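Side-chain contacts in ferric uptake regulation protein (Vibrio cholerae, PDB 2W57), which probably acts as a metal-dependent, dimeric, DNA-binding repressor that senses iron and regulates the transcription of iron-uptake genes: residues Arg19-Glu24 with Glu48-Ala53; Leu23-Gln28 with Glu37-Lys42; Ile100-Asp105 with Leu127-Lys132. All coordinates share one frame; numbering follows the deposited sequence.

Interaction 1 (Arg19-Glu24 with Glu48-Ala53)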
ATOM      1  N   ARG A  19     -16.007 -13.592  14.688  1.00 18.85           N
ATOM      2  CA  ARG A  19     -14.984 -12.742  15.270  1.00 18.78           C
ATOM      3  C   ARG A  19     -13.955 -13.541  16.067  1.00 18.90           C
ATOM      4  O   ARG A  19     -12.757 -13.347  15.889  1.00 19.15           O
ATOM      5  CB  ARG A  19     -15.622 -11.665  16.124  1.00 18.92           C
ATOM      6  CG  ARG A  19     -16.248 -10.560  15.305  1.00 19.24           C
ATOM      7  CD  ARG A  19     -16.859  -9.473  16.165  1.00 18.44           C
ATOM      8  NE  ARG A  19     -17.296  -8.404  15.282  1.00 21.90           N
ATOM      9  CZ  ARG A  19     -18.172  -7.446  15.581  1.00 21.51           C
ATOM     10  NH1 ARG A  19     -18.743  -7.401  16.784  1.00 21.36           N
ATOM     11  NH2 ARG A  19     -18.485  -6.542  14.654  1.00 17.96           N
ATOM     12  N   LEU A  20     -14.422 -14.448  16.925  1.00 18.90           N
ATOM     13  CA  LEU A  20     -13.535 -15.302  17.741  1.00 19.13           C
ATOM     14  C   LEU A  20     -12.623 -16.199  16.906  1.00 19.61           C
ATOM     15  O   LEU A  20     -11.427 -16.319  17.183  1.00 19.58           O
ATOM     16  CB  LEU A  20     -14.346 -16.185  18.705  1.00 18.70           C
ATOM     17  CG  LEU A  20     -15.159 -15.549  19.839  1.00 18.01           C
ATOM     18  CD1 LEU A  20     -15.930 -16.616  20.580  1.00 16.20           C
ATOM     19  CD2 LEU A  20     -14.293 -14.740  20.808  1.00 17.17           C
ATOM     20  N   LYS A  21     -13.215 -16.817  15.888  1.00 20.32           N
ATOM     21  CA  LYS A  21     -12.560 -17.791  15.035  1.00 21.09           C
ATOM     22  C   LYS A  21     -11.535 -17.159  14.123  1.00 21.22           C
ATOM     23  O   LYS A  21     -10.535 -17.790  13.776  1.00 21.71           O
ATOM     24  CB  LYS A  21     -13.604 -18.519  14.187  1.00 21.33           C
ATOM     25  CG  LYS A  21     -14.384 -19.560  14.967  1.00 23.89           C
ATOM     26  CD  LYS A  21     -15.328 -20.316  14.055  1.00 27.40           C
ATOM     27  CE  LYS A  21     -16.123 -21.352  14.831  1.00 27.75           C
ATOM     28  NZ  LYS A  21     -15.325 -22.562  15.084  1.00 29.04           N
ATOM     29  N   ILE A  22     -11.791 -15.921  13.721  1.00 21.27           N
ATOM     30  CA  ILE A  22     -10.857 -15.196  12.884  1.00 21.01           C
ATOM     31  C   ILE A  22      -9.735 -14.661  13.755  1.00 21.80           C
ATOM     32  O   ILE A  22      -8.589 -14.633  13.323  1.00 22.38           O
ATOM     33  CB  ILE A  22     -11.553 -14.064  12.089  1.00 20.68           C
ATOM     34  CG1 ILE A  22     -12.424 -14.679  10.984  1.00 19.36           C
ATOM     35  CG2 ILE A  22     -10.525 -13.094  11.516  1.00 19.60           C
ATOM     36  CD1 ILE A  22     -13.296 -13.720  10.251  1.00 17.70           C
ATOM     37  N   LEU A  23     -10.052 -14.248  14.980  1.00 22.22           N
ATOM     38  CA  LEU A  23      -9.018 -13.764  15.891  1.00 23.20           C
ATOM     39  C   LEU A  23      -8.079 -14.905  16.304  1.00 23.50           C
ATOM     40  O   LEU A  23      -6.858 -14.764  16.246  1.00 23.57           O
ATOM     41  CB  LEU A  23      -9.640 -13.081  17.114  1.00 23.37           C
ATOM     42  CG  LEU A  23      -8.739 -12.484  18.202  1.00 23.90           C
ATOM     43  CD1 LEU A  23      -7.794 -11.425  17.639  1.00 23.64           C
ATOM     44  CD2 LEU A  23      -9.602 -11.895  19.314  1.00 23.47           C
ATOM     45  N   GLU A  24      -8.661 -16.027  16.719  1.00 24.03           N
ATOM     46  CA  GLU A  24      -7.933 -17.272  16.923  1.00 25.03           C
ATOM     47  C   GLU A  24      -6.878 -17.474  15.824  1.00 24.86           C
ATOM     48  O   GLU A  24      -5.697 -17.658  16.113  1.00 24.92           O
ATOM     49  CB  GLU A  24      -8.931 -18.419  16.892  1.00 25.67           C
ATOM     50  CG  GLU A  24      -8.517 -19.707  17.564  1.00 29.60           C
ATOM     51  CD  GLU A  24      -9.743 -20.493  18.061  1.00 35.81           C
ATOM     52  OE1 GLU A  24      -9.608 -21.697  18.425  1.00 38.49           O
ATOM     53  OE2 GLU A  24     -10.853 -19.894  18.093  1.00 37.01           O
ATOM     54  N   GLU A  48     -14.222 -24.724   8.865  1.00 18.67           N
ATOM     55  CA  GLU A  48     -15.210 -23.634   8.973  1.00 18.77           C
ATOM     56  C   GLU A  48     -15.907 -23.302   7.642  1.00 18.82           C
ATOM     57  O   GLU A  48     -15.410 -23.673   6.562  1.00 18.39           O
ATOM     58  CB  GLU A  48     -14.562 -22.361   9.534  1.00 18.95           C
ATOM     59  CG  GLU A  48     -13.727 -22.523  10.823  1.00 20.81           C
ATOM     60  CD  GLU A  48     -14.503 -23.097  12.022  1.00 23.94           C
ATOM     61  OE1 GLU A  48     -15.744 -22.937  12.104  1.00 25.28           O
ATOM     62  OE2 GLU A  48     -13.858 -23.695  12.911  1.00 24.87           O
ATOM     63  N   GLU A  49     -17.051 -22.600   7.734  1.00 18.78           N
ATOM     64  CA  GLU A  49     -17.833 -22.146   6.570  1.00 18.47           C
ATOM     65  C   GLU A  49     -17.862 -20.627   6.410  1.00 18.38           C
ATOM     66  O   GLU A  49     -18.607 -20.110   5.580  1.00 19.06           O
ATOM     67  CB  GLU A  49     -19.281 -22.612   6.645  1.00 18.90           C
ATOM     68  CG  GLU A  49     -19.507 -24.104   6.752  1.00 21.04           C
ATOM     69  CD  GLU A  49     -19.019 -24.845   5.536  1.00 23.50           C
ATOM     70  OE1 GLU A  49     -18.985 -24.248   4.446  1.00 26.30           O
ATOM     71  OE2 GLU A  49     -18.658 -26.026   5.667  1.00 24.85           O
ATOM     72  N   ILE A  50     -17.064 -19.904   7.182  1.00 17.27           N
ATOM     73  CA  ILE A  50     -17.039 -18.460   7.073  1.00 16.49           C
ATOM     74  C   ILE A  50     -16.567 -18.049   5.667  1.00 16.76           C
ATOM     75  O   ILE A  50     -15.443 -18.374   5.264  1.00 17.49           O
ATOM     76  CB  ILE A  50     -16.113 -17.850   8.149  1.00 16.63           C
ATOM     77  CG1 ILE A  50     -16.521 -18.312   9.559  1.00 15.28           C
ATOM     78  CG2 ILE A  50     -16.102 -16.348   8.049  1.00 16.33           C
ATOM     79  CD1 ILE A  50     -15.499 -18.024  10.619  1.00 12.35           C
ATOM     80  N   GLY A  51     -17.426 -17.352   4.920  1.00 15.93           N
ATOM     81  CA  GLY A  51     -17.086 -16.893   3.578  1.00 14.75           C
ATOM     82  C   GLY A  51     -16.063 -15.770   3.621  1.00 14.62           C
ATOM     83  O   GLY A  51     -15.780 -15.223   4.692  1.00 14.38           O
ATOM     84  N   LEU A  52     -15.504 -15.424   2.459  1.00 13.92           N
ATOM     85  CA  LEU A  52     -14.428 -14.440   2.392  1.00 13.18           C
ATOM     86  C   LEU A  52     -14.943 -12.997   2.648  1.00 14.04           C
ATOM     87  O   LEU A  52     -14.190 -12.138   3.146  1.00 14.37           O
ATOM     88  CB  LEU A  52     -13.645 -14.576   1.062  1.00 12.94           C
ATOM     89  CG  LEU A  52     -12.697 -13.447   0.614  1.00 11.68           C
ATOM     90  CD1 LEU A  52     -11.438 -13.416   1.459  1.00 10.89           C
ATOM     91  CD2 LEU A  52     -12.321 -13.534  -0.838  1.00 11.45           C
ATOM     92  N   ALA A  53     -16.213 -12.734   2.307  1.00 13.98           N
ATOM     93  CA  ALA A  53     -16.840 -11.443   2.584  1.00 13.54           C
ATOM     94  C   ALA A  53     -16.885 -11.166   4.098  1.00 13.92           C
ATOM     95  O   ALA A  53     -16.582 -10.060   4.539  1.00 13.98           O
ATOM     96  CB  ALA A  53     -18.203 -11.388   1.984  1.00 12.98           C
TER
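In the helical part of the DNA-binding domain, helix 17-26 packs against the turn that leads into helix 52-64, with Lys-21 and Ile-22 meeting Glu-48 and Ile-50. The polar half is a salt bridge: NZ of Lys-21 faces both carboxylate oxygens of Glu-48 from a position tilted out of their plane, 2.9 Å from OE2 and 3.0 Å from OE1. Both oxygens share the one ammonium, and the weak geometry of the two hydrogen bonds suggests that charge attraction carries much of the pairing. The lysine stem is extended as far as CE, with CD over the carboxylate face, and the bend at chi4 (-79°) turns NZ down to the two oxygens; Glu-48 folds at chi2 (-59°) to meet it. Beneath this bridge, CD1 of Ile-50 rests on the aliphatic stem of Lys-21, 4.1 Å from its CB. Deeper still, CD1 of Ile-22 reaches CG2 of Ile-50 at 4.4 Å, a looser apolar touch. Ile-22 also packs on Leu-39, Leu-43 and Val-58, and Ile-50 on Val-55, so the turn is tied to the core. Gly-51 then provides the N-cap of helix 52-64. An ion pair at the partly exposed rim, beside the buried Ile-22, thus borders the turn between helices 36-45 and 52-64, the helix-turn-helix of a winged-helix domain as in other Fur proteins.

Interaction 2 (Leu23-Gln28 with Glu37-Lys42)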
ATOM      1  N   LEU A  23     -10.052 -14.248  14.980  1.00 22.22           N
ATOM      2  CA  LEU A  23      -9.018 -13.764  15.891  1.00 23.20           C
ATOM      3  C   LEU A  23      -8.079 -14.905  16.304  1.00 23.50           C
ATOM      4  O   LEU A  23      -6.858 -14.764  16.246  1.00 23.57           O
ATOM      5  CB  LEU A  23      -9.640 -13.081  17.114  1.00 23.37           C
ATOM      6  CG  LEU A  23      -8.739 -12.484  18.202  1.00 23.90           C
ATOM      7  CD1 LEU A  23      -7.794 -11.425  17.639  1.00 23.64           C
ATOM      8  CD2 LEU A  23      -9.602 -11.895  19.314  1.00 23.47           C
ATOM      9  N   GLU A  24      -8.661 -16.027  16.719  1.00 24.03           N
ATOM     10  CA  GLU A  24      -7.933 -17.272  16.923  1.00 25.03           C
ATOM     11  C   GLU A  24      -6.878 -17.474  15.824  1.00 24.86           C
ATOM     12  O   GLU A  24      -5.697 -17.658  16.113  1.00 24.92           O
ATOM     13  CB  GLU A  24      -8.931 -18.419  16.892  1.00 25.67           C
ATOM     14  CG  GLU A  24      -8.517 -19.707  17.564  1.00 29.60           C
ATOM     15  CD  GLU A  24      -9.743 -20.493  18.061  1.00 35.81           C
ATOM     16  OE1 GLU A  24      -9.608 -21.697  18.425  1.00 38.49           O
ATOM     17  OE2 GLU A  24     -10.853 -19.894  18.093  1.00 37.01           O
ATOM     18  N   VAL A  25      -7.297 -17.415  14.561  1.00 24.47           N
ATOM     19  CA  VAL A  25      -6.358 -17.629  13.471  1.00 24.40           C
ATOM     20  C   VAL A  25      -5.256 -16.596  13.486  1.00 24.61           C
ATOM     21  O   VAL A  25      -4.080 -16.947  13.343  1.00 25.25           O
ATOM     22  CB  VAL A  25      -7.034 -17.672  12.081  1.00 24.33           C
ATOM     23  CG1 VAL A  25      -5.986 -17.568  10.974  1.00 23.61           C
ATOM     24  CG2 VAL A  25      -7.853 -18.963  11.919  1.00 23.91           C
ATOM     25  N   LEU A  26      -5.629 -15.333  13.684  1.00 24.59           N
ATOM     26  CA  LEU A  26      -4.668 -14.230  13.667  1.00 24.69           C
ATOM     27  C   LEU A  26      -3.554 -14.389  14.698  1.00 25.55           C
ATOM     28  O   LEU A  26      -2.451 -13.871  14.510  1.00 25.42           O
ATOM     29  CB  LEU A  26      -5.384 -12.890  13.832  1.00 24.22           C
ATOM     30  CG  LEU A  26      -6.056 -12.388  12.548  1.00 23.03           C
ATOM     31  CD1 LEU A  26      -7.021 -11.259  12.823  1.00 21.40           C
ATOM     32  CD2 LEU A  26      -5.006 -11.986  11.533  1.00 21.19           C
ATOM     33  N   GLN A  27      -3.846 -15.141  15.759  1.00 26.62           N
ATOM     34  CA  GLN A  27      -2.902 -15.384  16.851  1.00 27.97           C
ATOM     35  C   GLN A  27      -1.915 -16.529  16.628  1.00 28.87           C
ATOM     36  O   GLN A  27      -0.968 -16.662  17.391  1.00 28.88           O
ATOM     37  CB  GLN A  27      -3.660 -15.625  18.151  1.00 27.53           C
ATOM     38  CG  GLN A  27      -4.172 -14.364  18.782  1.00 27.16           C
ATOM     39  CD  GLN A  27      -5.385 -14.622  19.630  1.00 26.87           C
ATOM     40  OE1 GLN A  27      -6.111 -15.586  19.414  1.00 26.64           O
ATOM     41  NE2 GLN A  27      -5.624 -13.757  20.594  1.00 28.17           N
ATOM     42  N   GLN A  28      -2.141 -17.348  15.602  1.00 30.39           N
ATOM     43  CA  GLN A  28      -1.267 -18.488  15.316  1.00 32.03           C
ATOM     44  C   GLN A  28       0.102 -17.985  14.837  1.00 32.71           C
ATOM     45  O   GLN A  28       0.173 -17.114  13.974  1.00 32.66           O
ATOM     46  CB  GLN A  28      -1.907 -19.436  14.296  1.00 31.76           C
ATOM     47  CG  GLN A  28      -3.099 -20.284  14.826  1.00 32.98           C
ATOM     48  CD  GLN A  28      -3.911 -20.955  13.693  1.00 33.91           C
ATOM     49  OE1 GLN A  28      -3.559 -20.851  12.508  1.00 36.89           O
ATOM     50  NE2 GLN A  28      -5.005 -21.645  14.059  1.00 35.63           N
ATOM     51  N   GLU A  37      -7.530 -13.426   2.020  1.00 24.33           N
ATOM     52  CA  GLU A  37      -7.702 -14.650   1.229  1.00 25.27           C
ATOM     53  C   GLU A  37      -7.042 -15.817   1.933  1.00 25.19           C
ATOM     54  O   GLU A  37      -7.623 -16.895   2.063  1.00 25.08           O
ATOM     55  CB  GLU A  37      -7.111 -14.496  -0.171  1.00 25.39           C
ATOM     56  CG  GLU A  37      -7.826 -13.466  -1.060  1.00 29.03           C
ATOM     57  CD  GLU A  37      -7.506 -11.982  -0.735  1.00 33.30           C
ATOM     58  OE1 GLU A  37      -6.502 -11.669  -0.035  1.00 33.69           O
ATOM     59  OE2 GLU A  37      -8.289 -11.116  -1.196  1.00 34.81           O
ATOM     60  N   GLU A  38      -5.824 -15.586   2.409  1.00 25.32           N
ATOM     61  CA  GLU A  38      -5.056 -16.631   3.054  1.00 25.10           C
ATOM     62  C   GLU A  38      -5.784 -17.025   4.321  1.00 24.42           C
ATOM     63  O   GLU A  38      -5.930 -18.215   4.610  1.00 24.61           O
ATOM     64  CB  GLU A  38      -3.628 -16.167   3.346  1.00 25.25           C
ATOM     65  CG  GLU A  38      -2.726 -16.052   2.119  1.00 27.33           C
ATOM     66  CD  GLU A  38      -1.619 -14.985   2.273  1.00 32.28           C
ATOM     67  OE1 GLU A  38      -1.570 -14.269   3.311  1.00 33.34           O
ATOM     68  OE2 GLU A  38      -0.801 -14.839   1.334  1.00 34.52           O
ATOM     69  N   LEU A  39      -6.266 -16.018   5.047  1.00 23.27           N
ATOM     70  CA  LEU A  39      -7.031 -16.225   6.274  1.00 22.42           C
ATOM     71  C   LEU A  39      -8.324 -17.035   6.031  1.00 21.51           C
ATOM     72  O   LEU A  39      -8.675 -17.936   6.803  1.00 20.90           O
ATOM     73  CB  LEU A  39      -7.317 -14.860   6.913  1.00 22.67           C
ATOM     74  CG  LEU A  39      -8.178 -14.642   8.168  1.00 23.26           C
ATOM     75  CD1 LEU A  39      -8.219 -15.855   9.073  1.00 21.22           C
ATOM     76  CD2 LEU A  39      -7.701 -13.385   8.920  1.00 22.67           C
ATOM     77  N   TYR A  40      -9.022 -16.700   4.953  1.00 20.80           N
ATOM     78  CA  TYR A  40     -10.182 -17.461   4.499  1.00 19.81           C
ATOM     79  C   TYR A  40      -9.801 -18.913   4.220  1.00 20.24           C
ATOM     80  O   TYR A  40     -10.465 -19.823   4.725  1.00 20.26           O
ATOM     81  CB  TYR A  40     -10.789 -16.796   3.257  1.00 18.89           C
ATOM     82  CG  TYR A  40     -11.723 -17.663   2.457  1.00 16.76           C
ATOM     83  CD1 TYR A  40     -12.982 -17.996   2.951  1.00 14.94           C
ATOM     84  CD2 TYR A  40     -11.351 -18.152   1.208  1.00 14.99           C
ATOM     85  CE1 TYR A  40     -13.848 -18.796   2.239  1.00 14.28           C
ATOM     86  CE2 TYR A  40     -12.217 -18.970   0.474  1.00 15.74           C
ATOM     87  CZ  TYR A  40     -13.471 -19.278   1.004  1.00 16.57           C
ATOM     88  OH  TYR A  40     -14.356 -20.060   0.297  1.00 17.60           O
ATOM     89  N   LYS A  41      -8.738 -19.127   3.433  1.00 20.36           N
ATOM     90  CA  LYS A  41      -8.261 -20.486   3.109  1.00 21.07           C
ATOM     91  C   LYS A  41      -7.888 -21.339   4.327  1.00 20.60           C
ATOM     92  O   LYS A  41      -8.135 -22.543   4.330  1.00 20.91           O
ATOM     93  CB  LYS A  41      -7.100 -20.454   2.111  1.00 20.86           C
ATOM     94  CG  LYS A  41      -7.539 -20.596   0.638  1.00 22.89           C
ATOM     95  CD  LYS A  41      -6.371 -20.386  -0.335  1.00 23.10           C
ATOM     96  CE  LYS A  41      -6.188 -18.918  -0.657  1.00 27.44           C
ATOM     97  NZ  LYS A  41      -4.740 -18.534  -0.759  1.00 31.03           N
ATOM     98  N   LYS A  42      -7.291 -20.713   5.340  1.00 20.21           N
ATOM     99  CA  LYS A  42      -6.937 -21.369   6.593  1.00 20.30           C
ATOM    100  C   LYS A  42      -8.212 -21.876   7.262  1.00 19.92           C
ATOM    101  O   LYS A  42      -8.315 -23.042   7.630  1.00 19.89           O
ATOM    102  CB  LYS A  42      -6.254 -20.369   7.524  1.00 20.40           C
ATOM    103  CG  LYS A  42      -4.969 -20.866   8.138  1.00 24.19           C
ATOM    104  CD  LYS A  42      -3.772 -20.475   7.246  1.00 29.78           C
ATOM    105  CE  LYS A  42      -2.427 -20.958   7.822  1.00 31.99           C
ATOM    106  NZ  LYS A  42      -1.313 -20.125   7.280  1.00 32.80           N
TER
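No ring or other flat group lies between Val-25, Leu-26 and Leu-39, where the contact is made by branched aliphatic chains; the nearby ring of Tyr-40, on helix 36-45, is turned instead to the backbone of Ile-50 to Leu-52. Leu-39 is the wedge between helices 17-26 and 36-45, and its two methyls divide the work. CD1 meets CG1 and CB of Val-25, at 3.4 and 3.7 Å, the two side chains meeting at a slant. CD2 turns to Leu-26, crossing that side chain at about a right angle with 4.0 Å to its CD2. Leu-39 has CG anti to its backbone N (chi1 176°), which directs the branch point toward helix 17-26. At the margin, CB of Lys-42 approaches CG1 of Val-25 at 4.5 Å, an alkyl touch by the root of a charged chain. Val-55 and Leu-59 of helix 52-64 and Ile-34 of the short strand 34-35 also pack on Leu-39, making it part of a shared core. Between the two segments the contact has no polar pair to fix its direction, consistent with holding by dispersion and the exclusion of water.

Interaction 3 (Ile100-Asp105 with Leu127-Lys132)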
ATOM      1  N   ILE A 100       9.477 -10.902   6.178  1.00 38.07           N
ATOM      2  CA  ILE A 100      10.450 -10.662   7.235  1.00 37.18           C
ATOM      3  C   ILE A 100      10.288  -9.248   7.821  1.00 37.01           C
ATOM      4  O   ILE A 100      10.184  -8.262   7.083  1.00 36.80           O
ATOM      5  CB  ILE A 100      11.906 -10.914   6.762  1.00 36.97           C
ATOM      6  CG1 ILE A 100      12.127 -12.388   6.415  1.00 36.01           C
ATOM      7  CG2 ILE A 100      12.905 -10.504   7.843  1.00 37.23           C
ATOM      8  CD1 ILE A 100      12.029 -12.709   4.935  1.00 35.66           C
ATOM      9  N   GLU A 101      10.249  -9.170   9.148  1.00 36.58           N
ATOM     10  CA  GLU A 101      10.221  -7.898   9.855  1.00 36.64           C
ATOM     11  C   GLU A 101      11.648  -7.466  10.123  1.00 36.48           C
ATOM     12  O   GLU A 101      12.493  -8.301  10.440  1.00 36.65           O
ATOM     13  CB  GLU A 101       9.513  -8.038  11.200  1.00 36.60           C
ATOM     14  CG  GLU A 101       8.167  -8.716  11.148  1.00 37.74           C
ATOM     15  CD  GLU A 101       7.495  -8.738  12.497  1.00 39.15           C
ATOM     16  OE1 GLU A 101       8.205  -8.608  13.511  1.00 40.02           O
ATOM     17  OE2 GLU A 101       6.257  -8.888  12.554  1.00 40.17           O
ATOM     18  N   PHE A 102      11.921  -6.172  10.001  1.00 36.29           N
ATOM     19  CA  PHE A 102      13.215  -5.624  10.396  1.00 36.31           C
ATOM     20  C   PHE A 102      13.051  -4.212  10.933  1.00 36.40           C
ATOM     21  O   PHE A 102      12.030  -3.564  10.700  1.00 35.99           O
ATOM     22  CB  PHE A 102      14.221  -5.660   9.233  1.00 36.31           C
ATOM     23  CG  PHE A 102      13.908  -4.692   8.116  1.00 36.57           C
ATOM     24  CD1 PHE A 102      13.032  -5.047   7.089  1.00 36.44           C
ATOM     25  CD2 PHE A 102      14.496  -3.430   8.085  1.00 36.50           C
ATOM     26  CE1 PHE A 102      12.741  -4.158   6.054  1.00 35.98           C
ATOM     27  CE2 PHE A 102      14.210  -2.536   7.055  1.00 36.99           C
ATOM     28  CZ  PHE A 102      13.327  -2.906   6.037  1.00 36.37           C
ATOM     29  N   SER A 103      14.061  -3.752  11.662  1.00 36.89           N
ATOM     30  CA  SER A 103      14.100  -2.386  12.162  1.00 37.58           C
ATOM     31  C   SER A 103      15.546  -1.897  12.223  1.00 37.47           C
ATOM     32  O   SER A 103      16.230  -2.075  13.222  1.00 37.84           O
ATOM     33  CB  SER A 103      13.424  -2.294  13.536  1.00 37.75           C
ATOM     34  OG  SER A 103      13.331  -0.943  13.962  1.00 39.03           O
ATOM     35  N   ASP A 104      15.996  -1.282  11.137  1.00 37.50           N
ATOM     36  CA  ASP A 104      17.360  -0.819  10.999  1.00 37.55           C
ATOM     37  C   ASP A 104      17.515   0.579  11.589  1.00 37.92           C
ATOM     38  O   ASP A 104      16.740   1.479  11.264  1.00 38.22           O
ATOM     39  CB  ASP A 104      17.729  -0.802   9.523  1.00 37.50           C
ATOM     40  CG  ASP A 104      19.210  -0.593   9.291  1.00 38.08           C
ATOM     41  OD1 ASP A 104      20.007  -1.490   9.669  1.00 38.35           O
ATOM     42  OD2 ASP A 104      19.574   0.462   8.720  1.00 37.78           O
ATOM     43  N   ASP A 105      18.522   0.756  12.448  1.00 38.06           N
ATOM     44  CA  ASP A 105      18.817   2.046  13.097  1.00 38.04           C
ATOM     45  C   ASP A 105      19.265   3.128  12.119  1.00 37.39           C
ATOM     46  O   ASP A 105      18.899   4.300  12.262  1.00 37.13           O
ATOM     47  CB  ASP A 105      19.914   1.870  14.150  1.00 38.49           C
ATOM     48  CG  ASP A 105      19.581   0.798  15.154  1.00 40.17           C
ATOM     49  OD1 ASP A 105      18.501   0.895  15.782  1.00 42.24           O
ATOM     50  OD2 ASP A 105      20.396  -0.140  15.313  1.00 42.04           O
ATOM     51  N   LEU A 127       7.788   1.392   5.023  1.00 31.05           N
ATOM     52  CA  LEU A 127       8.852   0.891   4.144  1.00 30.50           C
ATOM     53  C   LEU A 127       8.643  -0.579   3.816  1.00 30.34           C
ATOM     54  O   LEU A 127       8.512  -1.403   4.721  1.00 30.09           O
ATOM     55  CB  LEU A 127      10.238   1.134   4.767  1.00 30.08           C
ATOM     56  CG  LEU A 127      11.492   0.449   4.223  1.00 30.01           C
ATOM     57  CD1 LEU A 127      11.823   0.910   2.821  1.00 29.76           C
ATOM     58  CD2 LEU A 127      12.671   0.694   5.150  1.00 30.29           C
ATOM     59  N   TYR A 128       8.602  -0.881   2.514  1.00 30.33           N
ATOM     60  CA  TYR A 128       8.380  -2.235   2.011  1.00 30.66           C
ATOM     61  C   TYR A 128       9.456  -2.595   1.006  1.00 31.02           C
ATOM     62  O   TYR A 128       9.614  -1.923  -0.011  1.00 31.26           O
ATOM     63  CB  TYR A 128       6.997  -2.365   1.354  1.00 30.66           C
ATOM     64  CG  TYR A 128       5.858  -2.095   2.296  1.00 30.65           C
ATOM     65  CD1 TYR A 128       5.452  -3.052   3.218  1.00 31.08           C
ATOM     66  CD2 TYR A 128       5.207  -0.868   2.293  1.00 30.28           C
ATOM     67  CE1 TYR A 128       4.417  -2.789   4.115  1.00 31.56           C
ATOM     68  CE2 TYR A 128       4.173  -0.595   3.181  1.00 30.18           C
ATOM     69  CZ  TYR A 128       3.784  -1.556   4.087  1.00 31.17           C
ATOM     70  OH  TYR A 128       2.754  -1.291   4.968  1.00 31.73           O
ATOM     71  N   LEU A 129      10.205  -3.648   1.297  1.00 31.23           N
ATOM     72  CA  LEU A 129      11.205  -4.140   0.367  1.00 31.66           C
ATOM     73  C   LEU A 129      10.662  -5.408  -0.266  1.00 32.27           C
ATOM     74  O   LEU A 129      10.193  -6.301   0.442  1.00 32.87           O
ATOM     75  CB  LEU A 129      12.525  -4.414   1.098  1.00 31.11           C
ATOM     76  CG  LEU A 129      13.084  -3.282   1.964  1.00 30.79           C
ATOM     77  CD1 LEU A 129      14.373  -3.694   2.674  1.00 29.39           C
ATOM     78  CD2 LEU A 129      13.305  -2.012   1.151  1.00 30.69           C
ATOM     79  N   TYR A 130      10.694  -5.494  -1.587  1.00 32.86           N
ATOM     80  CA  TYR A 130      10.210  -6.702  -2.253  1.00 34.12           C
ATOM     81  C   TYR A 130      11.346  -7.397  -3.003  1.00 35.70           C
ATOM     82  O   TYR A 130      12.161  -6.734  -3.638  1.00 35.66           O
ATOM     83  CB  TYR A 130       9.056  -6.380  -3.205  1.00 33.21           C
ATOM     84  CG  TYR A 130       7.912  -5.583  -2.600  1.00 32.42           C
ATOM     85  CD1 TYR A 130       6.822  -6.229  -2.021  1.00 32.04           C
ATOM     86  CD2 TYR A 130       7.901  -4.184  -2.636  1.00 31.28           C
ATOM     87  CE1 TYR A 130       5.758  -5.519  -1.485  1.00 30.63           C
ATOM     88  CE2 TYR A 130       6.841  -3.462  -2.099  1.00 30.62           C
ATOM     89  CZ  TYR A 130       5.769  -4.142  -1.525  1.00 31.42           C
ATOM     90  OH  TYR A 130       4.707  -3.456  -0.979  1.00 31.50           O
ATOM     91  N   GLY A 131      11.404  -8.727  -2.918  1.00 37.84           N
ATOM     92  CA  GLY A 131      12.402  -9.505  -3.666  1.00 40.53           C
ATOM     93  C   GLY A 131      12.096 -10.986  -3.861  1.00 42.65           C
ATOM     94  O   GLY A 131      11.155 -11.516  -3.252  1.00 43.02           O
ATOM     95  N   LYS A 132      12.891 -11.654  -4.710  1.00 44.49           N
ATOM     96  CA  LYS A 132      12.770 -13.109  -4.953  1.00 46.59           C
ATOM     97  C   LYS A 132      13.494 -13.920  -3.875  1.00 47.50           C
ATOM     98  O   LYS A 132      14.665 -13.663  -3.574  1.00 47.99           O
ATOM     99  CB  LYS A 132      13.324 -13.514  -6.339  1.00 46.94           C
ATOM    100  CG  LYS A 132      12.649 -12.870  -7.564  1.00 48.72           C
ATOM    101  CD  LYS A 132      11.307 -13.524  -7.906  1.00 51.83           C
ATOM    102  CE  LYS A 132      10.405 -12.581  -8.719  1.00 53.22           C
ATOM    103  NZ  LYS A 132       8.980 -13.047  -8.761  1.00 53.27           N
TER
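The C-terminal dimerisation domain of Fur is built on a mixed sheet in which strand 89-93 separates strands 99-102 and 121-132, and Phe-102 reaches across that central strand to Leu-127 and Leu-129. Apolar contact joins the two segments, whose nearest CA atoms, those of Phe-102 and Leu-127, are 10.0 Å apart. Phe-102 holds CG between its backbone N and carbonyl carbon (chi1 70°), which sends the ring across the sheet with CZ leading. Leu-127 and Leu-129, two residues apart on their strand, point to the same side and receive it, each crossing the phenylalanine side chain at about a right angle; Tyr-128 between them points away, and its OH hydrogen-bonds to ND1 of His-71. Backbone hydrogen bonds make the link indirectly: Phe-102 pairs with Asp-89, and Leu-127 and Leu-129 pair with His-90. Polar and intersubunit interactions frame the contact. Asp-104 N-caps helix 105-117 through OD2 and through OD1 forms a salt bridge to Arg-110 of the second subunit, whose Ile-114 packs on Phe-102. Residues 127-132 of strand 121-132 pair antiparallel with a strand of that subunit, continuing the sheet through the dimer. The side chain of Leu-127 is also about 5 Å from a bound zinc ion. At the ring itself, CD2 of Leu-127 lies at the edge near the plane, 3.8 Å from CZ of Phe-102, while CD1 of Leu-129 approaches that same CZ obliquely at 3.6 Å.

Interactions 1 and 2 belong to one helical core: both use helix 17-26, share Leu-23 and Glu-24, and have centres about 8 Å apart. They touch where Ile-22 meets Leu-39. Successive turns on one side of helix 17-26 thus hold the turn preceding helix 52-64 and then helix 36-45, the parts that form the helix-turn-helix. Interaction 3 comes later in the chain, in the sheet of the dimerisation domain; its centre is about 29 Å from that of interaction 1 and 23 Å from that of interaction 2, with no touch. DNA-binding and dimer-forming parts therefore have separate cores, consistent with DNA-binding domains that can be rearranged relative to the dimer.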